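Side-chain contacts in FAD dependent oxidoreductase domain-containing protein (Deinococcus radiodurans R1, PDB 3C4N), which is of unknown function but binds ADP and is probably an FAD-dependent oxidoreductase of the ETF-QO/FixC family: residues A52-Q57 and G108-G113; P83-A88 and R121-L126; T268-L271 and L276-R279; G369-L374 and Q392-S397. All blocks are in the same frame, centred on the assembly; numbering follows the deposited sequence.

Contact 1 (A52-Q57 and G108-G113); sequences AFYLRQ and GALGSG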
loop_
_atom_site.group_PDB
_atom_site.type_symbol
_atom_site.label_atom_id
_atom_site.label_comp_id
_atom_site.label_asym_id
_atom_site.label_seq_id
_atom_site.Cartn_x
_atom_site.Cartn_y
_atom_site.Cartn_z
ATOM N N ALA A 52 12.871 -5.166 -0.820
ATOM C CA ALA A 52 12.031 -5.093 0.383
ATOM C C ALA A 52 11.403 -6.453 0.656
ATOM O O ALA A 52 11.251 -6.856 1.809
ATOM C CB ALA A 52 10.945 -4.034 0.225
ATOM N N PHE A 53 11.051 -7.163 -0.410
ATOM C CA PHE A 53 10.469 -8.487 -0.259
ATOM C C PHE A 53 11.496 -9.456 0.352
ATOM O O PHE A 53 11.215 -10.107 1.360
ATOM C CB PHE A 53 9.993 -9.009 -1.611
ATOM C CG PHE A 53 9.601 -10.446 -1.592
ATOM C CD1 PHE A 53 8.516 -10.874 -0.842
ATOM C CD2 PHE A 53 10.326 -11.380 -2.317
ATOM C CE1 PHE A 53 8.152 -12.226 -0.813
ATOM C CE2 PHE A 53 9.978 -12.732 -2.300
ATOM C CZ PHE A 53 8.887 -13.156 -1.546
ATOM N N TYR A 54 12.690 -9.525 -0.234
ATOM C CA TYR A 54 13.716 -10.430 0.266
ATOM C C TYR A 54 14.136 -10.090 1.695
ATOM O O TYR A 54 14.457 -10.982 2.476
ATOM C CB TYR A 54 14.945 -10.433 -0.647
ATOM C CG TYR A 54 14.682 -10.987 -2.024
ATOM C CD1 TYR A 54 14.117 -12.254 -2.193
ATOM C CD2 TYR A 54 14.997 -10.248 -3.158
ATOM C CE1 TYR A 54 13.869 -12.767 -3.467
ATOM C CE2 TYR A 54 14.758 -10.745 -4.431
ATOM C CZ TYR A 54 14.196 -12.000 -4.590
ATOM O OH TYR A 54 13.958 -12.478 -5.867
ATOM N N LEU A 55 14.134 -8.806 2.041
ATOM C CA LEU A 55 14.494 -8.420 3.392
ATOM C C LEU A 55 13.421 -8.852 4.387
ATOM O O LEU A 55 13.737 -9.193 5.529
ATOM C CB LEU A 55 14.725 -6.913 3.489
ATOM C CG LEU A 55 16.088 -6.470 2.956
ATOM C CD1 LEU A 55 16.112 -4.947 2.825
ATOM C CD2 LEU A 55 17.191 -6.960 3.906
ATOM N N ARG A 56 12.160 -8.856 3.962
ATOM C CA ARG A 56 11.079 -9.268 4.859
ATOM C C ARG A 56 11.178 -10.751 5.172
ATOM O O ARG A 56 10.743 -11.196 6.233
ATOM C CB ARG A 56 9.694 -8.978 4.259
ATOM C CG ARG A 56 9.351 -7.495 4.103
ATOM C CD ARG A 56 9.545 -6.733 5.397
ATOM N NE ARG A 56 8.741 -7.270 6.488
ATOM C CZ ARG A 56 8.918 -6.943 7.763
ATOM N NH1 ARG A 56 9.869 -6.088 8.106
ATOM N NH2 ARG A 56 8.150 -7.465 8.704
ATOM N N GLN A 57 11.741 -11.522 4.248
ATOM C CA GLN A 57 11.879 -12.949 4.485
ATOM C C GLN A 57 13.208 -13.304 5.140
ATOM O O GLN A 57 13.292 -14.279 5.890
ATOM C CB GLN A 57 11.698 -13.724 3.184
ATOM C CG GLN A 57 10.299 -13.597 2.637
ATOM C CD GLN A 57 10.019 -14.579 1.531
ATOM O OE1 GLN A 57 10.826 -14.736 0.613
ATOM N NE2 GLN A 57 8.867 -15.245 1.603
ATOM N N GLY A 108 9.410 -19.439 -10.569
ATOM C CA GLY A 108 8.839 -19.868 -9.305
ATOM C C GLY A 108 8.080 -18.749 -8.612
ATOM O O GLY A 108 7.671 -18.885 -7.456
ATOM N N ALA A 109 7.896 -17.639 -9.323
ATOM C CA ALA A 109 7.191 -16.475 -8.790
ATOM C C ALA A 109 7.740 -16.031 -7.421
ATOM O O ALA A 109 6.976 -15.659 -6.536
ATOM C CB ALA A 109 5.693 -16.784 -8.689
ATOM N N LEU A 110 9.065 -16.088 -7.262
ATOM C CA LEU A 110 9.745 -15.696 -6.017
ATOM C C LEU A 110 9.461 -16.680 -4.894
ATOM O O LEU A 110 9.773 -16.413 -3.736
ATOM C CB LEU A 110 9.298 -14.293 -5.575
ATOM C CG LEU A 110 9.407 -13.179 -6.625
ATOM C CD1 LEU A 110 8.778 -11.885 -6.120
ATOM C CD2 LEU A 110 10.863 -12.984 -6.966
ATOM N N GLY A 111 8.853 -17.809 -5.242
ATOM C CA GLY A 111 8.520 -18.814 -4.248
ATOM C C GLY A 111 7.445 -18.347 -3.282
ATOM O O GLY A 111 7.475 -18.693 -2.104
ATOM N N SER A 112 6.481 -17.576 -3.783
ATOM C CA SER A 112 5.411 -17.046 -2.943
ATOM C C SER A 112 4.077 -17.735 -3.181
ATOM O O SER A 112 3.039 -17.249 -2.735
ATOM C CB SER A 112 5.226 -15.561 -3.224
ATOM O OG SER A 112 4.726 -15.395 -4.540
ATOM N N GLY A 113 4.101 -18.853 -3.893
ATOM C CA GLY A 113 2.871 -19.555 -4.183
ATOM C C GLY A 113 1.920 -18.682 -4.985
ATOM O O GLY A 113 0.759 -19.032 -5.173
#
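The rings of Phe53 and Tyr54, consecutive residues of one helix, share the side chain of Leu110, which comes at each ring on a slant. On Phe53 the contact is made through CE2, which lies 3.7 Å from Leu110 CB and 4.1 Å from Leu110 CD1. The other methyl turns to Tyr54, whose OH is 3.3 Å from Leu110 CD2, the two side chains crossing at about a right angle. That hydroxyl is hydrogen-bonded to Gln105 NE2, so the methyl lies beside a polar atom that already has a partner. Phe53 holds CG anti to its backbone N (chi1 170°), which carries the ring out to the loop. An alanine in place of Phe53 would take away the ring against which CB and CD1 of Leu110 rest, and would probably leave a gap between helix and loop. Leu110 is presented by a Schellman motif in which Ala109, with positive phi, is the C-prime residue and Leu110 N bonds back to Gln105 O. Just beyond, Ser112 OG donates to Ala109 O at 3.0 Å. Two further helices close in on this packing: Leu384 of helix 379-398 touches both Tyr54 and Leu110, His388 meets the Tyr54 ring edge-to-face, and helix 171-183 brings Leu174 to Leu110 and Gln181 to Phe53. Ala52 and Leu55 pack on Leu64 of strand 64-67.

Contact 2 (P83-A88 and R121-L126); sequences PGVWTA and RPLLHL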
loop_
_atom_site.group_PDB
_atom_site.type_symbol
_atom_site.label_atom_id
_atom_site.label_comp_id
_atom_site.label_asym_id
_atom_site.label_seq_id
_atom_site.Cartn_x
_atom_site.Cartn_y
_atom_site.Cartn_z
ATOM N N PRO A 83 10.765 -4.222 -21.126
ATOM C CA PRO A 83 10.205 -5.335 -21.891
ATOM C C PRO A 83 10.148 -6.670 -21.166
ATOM O O PRO A 83 9.447 -7.579 -21.602
ATOM C CB PRO A 83 11.080 -5.369 -23.142
ATOM C CG PRO A 83 12.371 -4.814 -22.679
ATOM C CD PRO A 83 11.941 -3.662 -21.810
ATOM N N GLY A 84 10.871 -6.797 -20.060
ATOM C CA GLY A 84 10.866 -8.062 -19.329
ATOM C C GLY A 84 11.353 -9.260 -20.141
ATOM O O GLY A 84 10.666 -10.278 -20.256
ATOM N N VAL A 85 12.548 -9.147 -20.710
ATOM C CA VAL A 85 13.111 -10.236 -21.494
ATOM C C VAL A 85 14.294 -10.891 -20.790
ATOM O O VAL A 85 15.314 -10.249 -20.564
ATOM C CB VAL A 85 13.634 -9.756 -22.860
ATOM C CG1 VAL A 85 14.215 -10.931 -23.624
ATOM C CG2 VAL A 85 12.516 -9.112 -23.651
ATOM N N TRP A 86 14.158 -12.160 -20.430
ATOM C CA TRP A 86 15.264 -12.855 -19.799
ATOM C C TRP A 86 15.931 -13.637 -20.915
ATOM O O TRP A 86 15.311 -14.510 -21.535
ATOM C CB TRP A 86 14.791 -13.834 -18.735
ATOM C CG TRP A 86 15.927 -14.387 -17.916
ATOM C CD1 TRP A 86 16.323 -13.967 -16.682
ATOM C CD2 TRP A 86 16.832 -15.444 -18.285
ATOM N NE1 TRP A 86 17.413 -14.692 -16.257
ATOM C CE2 TRP A 86 17.744 -15.604 -17.225
ATOM C CE3 TRP A 86 16.959 -16.266 -19.407
ATOM C CZ2 TRP A 86 18.773 -16.561 -17.254
ATOM C CZ3 TRP A 86 17.985 -17.219 -19.438
ATOM C CH2 TRP A 86 18.875 -17.353 -18.368
ATOM N N THR A 87 17.193 -13.325 -21.181
ATOM C CA THR A 87 17.917 -14.027 -22.234
ATOM C C THR A 87 19.366 -14.272 -21.875
ATOM O O THR A 87 20.036 -13.384 -21.354
ATOM C CB THR A 87 17.882 -13.249 -23.563
ATOM O OG1 THR A 87 18.657 -13.957 -24.530
ATOM C CG2 THR A 87 18.452 -11.847 -23.390
ATOM N N ALA A 88 19.851 -15.469 -22.179
ATOM C CA ALA A 88 21.236 -15.827 -21.894
ATOM C C ALA A 88 22.199 -14.915 -22.644
ATOM O O ALA A 88 23.401 -14.931 -22.384
ATOM C CB ALA A 88 21.491 -17.286 -22.274
ATOM N N ARG A 121 9.843 -18.095 -24.628
ATOM C CA ARG A 121 9.853 -17.454 -25.921
ATOM C C ARG A 121 11.289 -17.324 -26.391
ATOM O O ARG A 121 12.062 -16.563 -25.826
ATOM C CB ARG A 121 9.201 -16.075 -25.781
ATOM C CG ARG A 121 8.706 -15.448 -27.054
ATOM C CD ARG A 121 8.369 -13.990 -26.807
ATOM N NE ARG A 121 7.190 -13.789 -25.973
ATOM C CZ ARG A 121 5.946 -14.045 -26.359
ATOM N NH1 ARG A 121 4.928 -13.817 -25.533
ATOM N NH2 ARG A 121 5.717 -14.535 -27.569
ATOM N N PRO A 122 11.672 -18.080 -27.424
ATOM C CA PRO A 122 13.042 -18.009 -27.938
ATOM C C PRO A 122 13.369 -16.608 -28.445
ATOM O O PRO A 122 12.480 -15.879 -28.903
ATOM C CB PRO A 122 13.039 -19.043 -29.060
ATOM C CG PRO A 122 11.638 -18.971 -29.562
ATOM C CD PRO A 122 10.851 -18.958 -28.266
ATOM N N LEU A 123 14.648 -16.244 -28.361
ATOM C CA LEU A 123 15.120 -14.933 -28.796
ATOM C C LEU A 123 16.141 -15.092 -29.914
ATOM O O LEU A 123 17.070 -15.884 -29.793
ATOM C CB LEU A 123 15.736 -14.187 -27.608
ATOM C CG LEU A 123 16.207 -12.751 -27.820
ATOM C CD1 LEU A 123 16.247 -12.013 -26.495
ATOM C CD2 LEU A 123 17.580 -12.761 -28.466
ATOM N N LEU A 124 15.964 -14.352 -31.007
ATOM C CA LEU A 124 16.894 -14.446 -32.132
ATOM C C LEU A 124 17.665 -13.153 -32.346
ATOM O O LEU A 124 17.062 -12.092 -32.448
ATOM C CB LEU A 124 16.155 -14.786 -33.431
ATOM C CG LEU A 124 15.179 -15.962 -33.474
ATOM C CD1 LEU A 124 14.750 -16.170 -34.914
ATOM C CD2 LEU A 124 15.815 -17.214 -32.952
ATOM N N HIS A 125 18.994 -13.247 -32.406
ATOM C CA HIS A 125 19.864 -12.087 -32.649
ATOM C C HIS A 125 20.272 -12.117 -34.134
ATOM O O HIS A 125 21.357 -12.590 -34.481
ATOM C CB HIS A 125 21.118 -12.166 -31.769
ATOM C CG HIS A 125 22.061 -11.008 -31.934
ATOM N ND1 HIS A 125 22.012 -10.151 -33.013
ATOM C CD2 HIS A 125 23.096 -10.588 -31.168
ATOM C CE1 HIS A 125 22.977 -9.253 -32.904
ATOM N NE2 HIS A 125 23.650 -9.497 -31.794
ATOM N N LEU A 126 19.389 -11.618 -34.997
ATOM C CA LEU A 126 19.621 -11.580 -36.444
ATOM C C LEU A 126 20.964 -10.954 -36.824
ATOM O O LEU A 126 21.347 -9.904 -36.304
ATOM C CB LEU A 126 18.490 -10.814 -37.134
ATOM C CG LEU A 126 17.086 -11.329 -36.811
ATOM C CD1 LEU A 126 16.053 -10.273 -37.197
ATOM C CD2 LEU A 126 16.840 -12.643 -37.542
#
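Leu123 is where 121-126 meets Val85 and Thr87, and the chain approaches it through Arg121 and Pro122. Arg121 spreads its guanidinium over other parts of the fold, with NH1 in a salt bridge to Glu119 and NE hydrogen-bonded to Thr168 OG1. Pro122 follows and rests on Pro269. At Leu123 the side chain turns toward 83-88, CG anti to the backbone N (chi1 -176°), and a single methyl, CD1, makes the close approaches. Leu123 CD1 is 3.7 Å from Val85 CG1 and 3.6 Å from Thr87 CB, so it lies against two residues that are two apart in the chain. It also brushes both branches of the threonine, with Leu123 CD1 3.7 Å from Thr87 OG1 and 3.8 Å from Thr87 CG2. The methyl makes no polar claim on that hydroxyl, which is hydrogen-bonded to Asp163 OD2 and Gln89 N. Both Val85 and Thr87 meet the leucine at about a right angle. Leu124, next in line, points the other way and packs on Val162 and Leu142, and the strand runs on through His125 and Leu126. The two segments are not paired by their backbones: strands 85-86 and 118-127 are linked through strand 167-169, which pairs antiparallel with both. Side-chain packing thus joins two members of one mixed sheet, consistent with the sheet-rich second domain that accompanies the nucleotide-binding domain in FAD-dependent oxidoreductases of this type.

Contact 3 (T268-L271 and L276-R279); sequences TPVL and LTLR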
loop_
_atom_site.group_PDB
_atom_site.type_symbol
_atom_site.label_atom_id
_atom_site.label_comp_id
_atom_site.label_asym_id
_atom_site.label_seq_id
_atom_site.Cartn_x
_atom_site.Cartn_y
_atom_site.Cartn_z
ATOM N N THR A 268 5.454 -16.116 -30.558
ATOM C CA THR A 268 6.348 -15.545 -31.559
ATOM C C THR A 268 7.589 -15.075 -30.812
ATOM O O THR A 268 7.507 -14.295 -29.862
ATOM C CB THR A 268 5.694 -14.362 -32.334
ATOM O OG1 THR A 268 6.699 -13.673 -33.086
ATOM C CG2 THR A 268 5.032 -13.394 -31.396
ATOM N N PRO A 269 8.759 -15.561 -31.232
ATOM C CA PRO A 269 10.046 -15.217 -30.614
ATOM C C PRO A 269 10.421 -13.735 -30.563
ATOM O O PRO A 269 9.924 -12.922 -31.341
ATOM C CB PRO A 269 11.048 -16.057 -31.413
ATOM C CG PRO A 269 10.384 -16.227 -32.747
ATOM C CD PRO A 269 8.941 -16.446 -32.397
ATOM N N VAL A 270 11.279 -13.398 -29.604
ATOM C CA VAL A 270 11.768 -12.035 -29.449
ATOM C C VAL A 270 12.841 -11.904 -30.527
ATOM O O VAL A 270 13.594 -12.847 -30.769
ATOM C CB VAL A 270 12.419 -11.810 -28.052
ATOM C CG1 VAL A 270 13.004 -10.415 -27.958
ATOM C CG2 VAL A 270 11.387 -12.016 -26.953
ATOM N N LEU A 271 12.904 -10.753 -31.183
ATOM C CA LEU A 271 13.885 -10.534 -32.238
ATOM C C LEU A 271 14.739 -9.328 -31.909
ATOM O O LEU A 271 14.266 -8.369 -31.298
ATOM C CB LEU A 271 13.177 -10.298 -33.572
ATOM C CG LEU A 271 12.250 -11.423 -34.049
ATOM C CD1 LEU A 271 11.230 -10.855 -35.037
ATOM C CD2 LEU A 271 13.074 -12.535 -34.681
ATOM N N LEU A 276 18.687 -3.296 -31.618
ATOM C CA LEU A 276 17.292 -2.991 -31.383
ATOM C C LEU A 276 16.524 -4.279 -31.077
ATOM O O LEU A 276 16.904 -5.353 -31.538
ATOM C CB LEU A 276 16.705 -2.275 -32.601
ATOM C CG LEU A 276 15.196 -2.018 -32.647
ATOM C CD1 LEU A 276 14.928 -0.810 -33.519
ATOM C CD2 LEU A 276 14.482 -3.244 -33.175
ATOM N N THR A 277 15.457 -4.183 -30.284
ATOM C CA THR A 277 14.679 -5.375 -29.945
ATOM C C THR A 277 13.188 -5.261 -30.299
ATOM O O THR A 277 12.585 -4.207 -30.152
ATOM C CB THR A 277 14.796 -5.706 -28.428
ATOM O OG1 THR A 277 16.172 -5.856 -28.073
ATOM C CG2 THR A 277 14.069 -6.987 -28.093
ATOM N N LEU A 278 12.606 -6.354 -30.780
ATOM C CA LEU A 278 11.190 -6.375 -31.090
ATOM C C LEU A 278 10.559 -7.365 -30.113
ATOM O O LEU A 278 10.682 -8.587 -30.260
ATOM C CB LEU A 278 10.957 -6.784 -32.547
ATOM C CG LEU A 278 11.430 -5.729 -33.569
ATOM C CD1 LEU A 278 11.206 -6.209 -35.011
ATOM C CD2 LEU A 278 10.667 -4.422 -33.329
ATOM N N ARG A 279 9.911 -6.808 -29.088
ATOM C CA ARG A 279 9.271 -7.581 -28.033
ATOM C C ARG A 279 7.798 -7.789 -28.308
ATOM O O ARG A 279 6.985 -6.872 -28.140
ATOM C CB ARG A 279 9.448 -6.866 -26.683
ATOM C CG ARG A 279 8.435 -7.241 -25.571
ATOM C CD ARG A 279 8.618 -8.654 -25.022
ATOM N NE ARG A 279 8.216 -8.764 -23.606
ATOM C CZ ARG A 279 7.061 -9.262 -23.163
ATOM N NH1 ARG A 279 6.149 -9.718 -24.011
ATOM N NH2 ARG A 279 6.815 -9.303 -21.864
#
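Leu271 O accepts a hydrogen bond from Leu278 N at 2.7 Å, nearly straight with an N-H...O angle of 170°. The same oxygen has a second, weaker neighbour in Thr277 CA, a CA-H...O contact of 3.3 Å, and the Thr277 CG2 methyl lies 3.5 Å from Leu271 O. In return Leu271 N donates to Leu278 O at 3.2 Å, so Leu271 and Leu278 form an antiparallel hydrogen-bonded pair. This pair belongs to the beta hairpin of strands 270-273 and 276-281, whose first strand runs parallel to strand 118-127 and whose second is followed in the sheet by strand 284-288. Leu271 and Leu278 place their side chains on one face, with Leu271 CB 4.3 Å from Leu278 CB. There Leu271 packs on Leu124, Leu151 and Ala148. On the opposite face Val270 and Thr277 meet diagonally, methyl to methyl, with Val270 CG1 3.6 Å from Thr277 CG2. Val270 keeps CG1 anti to the backbone N (chi1 176°), which swings that methyl across to the neighbouring strand and within 3.7 Å of Leu278 O. Thr277 OG1 is turned to a weak hydrogen bond with Arg272 NE, while Leu123 and Arg121 pack on Val270.

Contact 4 (G369-L374 and Q392-S397); sequences GLHLLL and QRVSAS. Unlike the reference sequence in segment 392-397: Ser397 (reference Gly).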
loop_
_atom_site.group_PDB
_atom_site.type_symbol
_atom_site.label_atom_id
_atom_site.label_comp_id
_atom_site.label_asym_id
_atom_site.label_seq_id
_atom_site.Cartn_x
_atom_site.Cartn_y
_atom_site.Cartn_z
ATOM N N GLY A 369 25.824 1.923 6.437
ATOM C CA GLY A 369 24.385 1.739 6.404
ATOM C C GLY A 369 23.657 2.309 5.197
ATOM O O GLY A 369 22.432 2.209 5.112
ATOM N N LEU A 370 24.406 2.900 4.267
ATOM C CA LEU A 370 23.825 3.492 3.064
ATOM C C LEU A 370 24.164 2.704 1.794
ATOM O O LEU A 370 25.333 2.612 1.409
ATOM C CB LEU A 370 24.303 4.936 2.900
ATOM C CG LEU A 370 23.631 5.704 1.766
ATOM C CD1 LEU A 370 22.153 5.898 2.117
ATOM C CD2 LEU A 370 24.296 7.051 1.577
ATOM N N HIS A 371 23.140 2.145 1.148
ATOM C CA HIS A 371 23.330 1.364 -0.075
ATOM C C HIS A 371 22.634 1.947 -1.285
ATOM O O HIS A 371 21.506 2.429 -1.191
ATOM C CB HIS A 371 22.828 -0.067 0.107
ATOM C CG HIS A 371 23.512 -0.801 1.211
ATOM N ND1 HIS A 371 23.066 -0.763 2.514
ATOM C CD2 HIS A 371 24.645 -1.541 1.221
ATOM C CE1 HIS A 371 23.896 -1.447 3.281
ATOM N NE2 HIS A 371 24.863 -1.929 2.522
ATOM N N LEU A 372 23.311 1.894 -2.426
ATOM C CA LEU A 372 22.741 2.380 -3.674
ATOM C C LEU A 372 22.489 1.176 -4.589
ATOM O O LEU A 372 23.428 0.532 -5.055
ATOM C CB LEU A 372 23.693 3.379 -4.342
ATOM C CG LEU A 372 23.343 3.816 -5.773
ATOM C CD1 LEU A 372 21.999 4.528 -5.805
ATOM C CD2 LEU A 372 24.434 4.736 -6.285
ATOM N N LEU A 373 21.212 0.885 -4.828
ATOM C CA LEU A 373 20.774 -0.235 -5.659
ATOM C C LEU A 373 20.489 0.236 -7.070
ATOM O O LEU A 373 19.674 1.131 -7.279
ATOM C CB LEU A 373 19.495 -0.848 -5.071
ATOM C CG LEU A 373 18.828 -2.068 -5.728
ATOM C CD1 LEU A 373 19.866 -3.157 -5.954
ATOM C CD2 LEU A 373 17.699 -2.586 -4.833
ATOM N N LEU A 374 21.159 -0.371 -8.035
ATOM C CA LEU A 374 20.959 -0.012 -9.425
ATOM C C LEU A 374 20.510 -1.233 -10.215
ATOM O O LEU A 374 21.028 -2.340 -10.021
ATOM C CB LEU A 374 22.261 0.546 -10.013
ATOM C CG LEU A 374 22.449 2.067 -10.107
ATOM C CD1 LEU A 374 21.781 2.760 -8.958
ATOM C CD2 LEU A 374 23.936 2.404 -10.171
ATOM N N GLN A 392 20.676 -10.071 1.547
ATOM C CA GLN A 392 21.478 -10.986 2.353
ATOM C C GLN A 392 22.507 -10.210 3.168
ATOM O O GLN A 392 22.577 -10.356 4.387
ATOM C CB GLN A 392 22.187 -12.014 1.456
ATOM C CG GLN A 392 21.275 -13.133 0.942
ATOM C CD GLN A 392 21.960 -14.082 -0.061
ATOM O OE1 GLN A 392 22.386 -13.659 -1.143
ATOM N NE2 GLN A 392 22.049 -15.372 0.293
ATOM N N ARG A 393 23.290 -9.369 2.499
ATOM C CA ARG A 393 24.312 -8.588 3.185
ATOM C C ARG A 393 23.747 -7.660 4.258
ATOM O O ARG A 393 24.296 -7.574 5.352
ATOM C CB ARG A 393 25.151 -7.798 2.166
ATOM C CG ARG A 393 26.018 -8.713 1.289
ATOM C CD ARG A 393 27.036 -7.976 0.409
ATOM N NE ARG A 393 26.422 -7.278 -0.717
ATOM C CZ ARG A 393 26.151 -5.979 -0.727
ATOM N NH1 ARG A 393 26.449 -5.246 0.340
ATOM N NH2 ARG A 393 25.592 -5.422 -1.800
ATOM N N VAL A 394 22.644 -6.983 3.960
ATOM C CA VAL A 394 22.040 -6.073 4.927
ATOM C C VAL A 394 21.542 -6.853 6.138
ATOM O O VAL A 394 21.698 -6.435 7.292
ATOM C CB VAL A 394 20.854 -5.306 4.294
ATOM C CG1 VAL A 394 20.112 -4.500 5.360
ATOM C CG2 VAL A 394 21.365 -4.381 3.211
ATOM N N SER A 395 20.944 -8.003 5.859
ATOM C CA SER A 395 20.413 -8.863 6.901
ATOM C C SER A 395 21.535 -9.383 7.821
ATOM O O SER A 395 21.376 -9.427 9.039
ATOM C CB SER A 395 19.652 -10.018 6.245
ATOM O OG SER A 395 19.158 -10.930 7.203
ATOM N N ALA A 396 22.670 -9.761 7.237
ATOM C CA ALA A 396 23.805 -10.256 8.009
ATOM C C ALA A 396 24.390 -9.184 8.933
ATOM O O ALA A 396 24.579 -9.426 10.126
ATOM C CB ALA A 396 24.889 -10.783 7.070
ATOM N N SER A 397 24.680 -8.001 8.392
ATOM C CA SER A 397 25.252 -6.933 9.212
ATOM C C SER A 397 24.316 -6.509 10.347
ATOM O O SER A 397 24.746 -5.865 11.306
ATOM C CB SER A 397 25.660 -5.722 8.348
ATOM O OG SER A 397 24.705 -5.405 7.357
#
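His371 lies in the extended backbone of strand 370-374 and points its side chain toward helix 379-398, where the consecutive residues Arg393 and Val394 receive it. The methyl CG2 of Val394 sits over one face of the imidazole in a CH-pi contact, 4.2 Å from Val394 CG2 to the centroid of the His371 ring and 25° off the ring normal. It is displaced toward the rim, so that Val394 CG2 comes closest to His371 CE1, at 3.9 Å. The histidine holds CG anti to its carbonyl carbon (chi1 -59°), which lays a ring face against the valine methyl as the two side chains run past each other in opposite directions. This strand belongs to the nucleotide-binding, Rossmann-type part of the protein: it lies between strand 227-230, parallel to it, and the antiparallel strand 362-367, and the helix packs against that sheet. Arg393 takes a looser part, the edge of its guanidinium facing the ring with NH1 4.2 Å from His371 CD2. Its NE is in a salt bridge with Glu389, one helical turn back. Arg393 NH1 also lies 4.3 Å from His371 NE2, without a bond, and Glu365 touches the histidine as well. Val227 touches both His371 and Val394.

How the contacts relate
From the N terminus, helix 46-58 opens contact 1, which closes on the loop after helix 96-107. Contact 2 opens within that interval, at 83-88, and closes at 121-126, so the two cross along the chain, although their nearest atoms stay about 11 Å apart. Contact 3 follows as a short hairpin and contact 4 comes last, both in series with the others. Contacts 2 and 3 share the mixed sheet in which strands 118-127 and 270-273 are neighbours, joined by Leu124 N to Val270 O and by Pro83 O to Arg279 NE. Contacts 1 and 4 belong to the nucleotide-binding side, where Leu55 packs on Val394. Contacts 3 and 4 lie on opposite sides of the chain's centre, their centres about 35 Å apart.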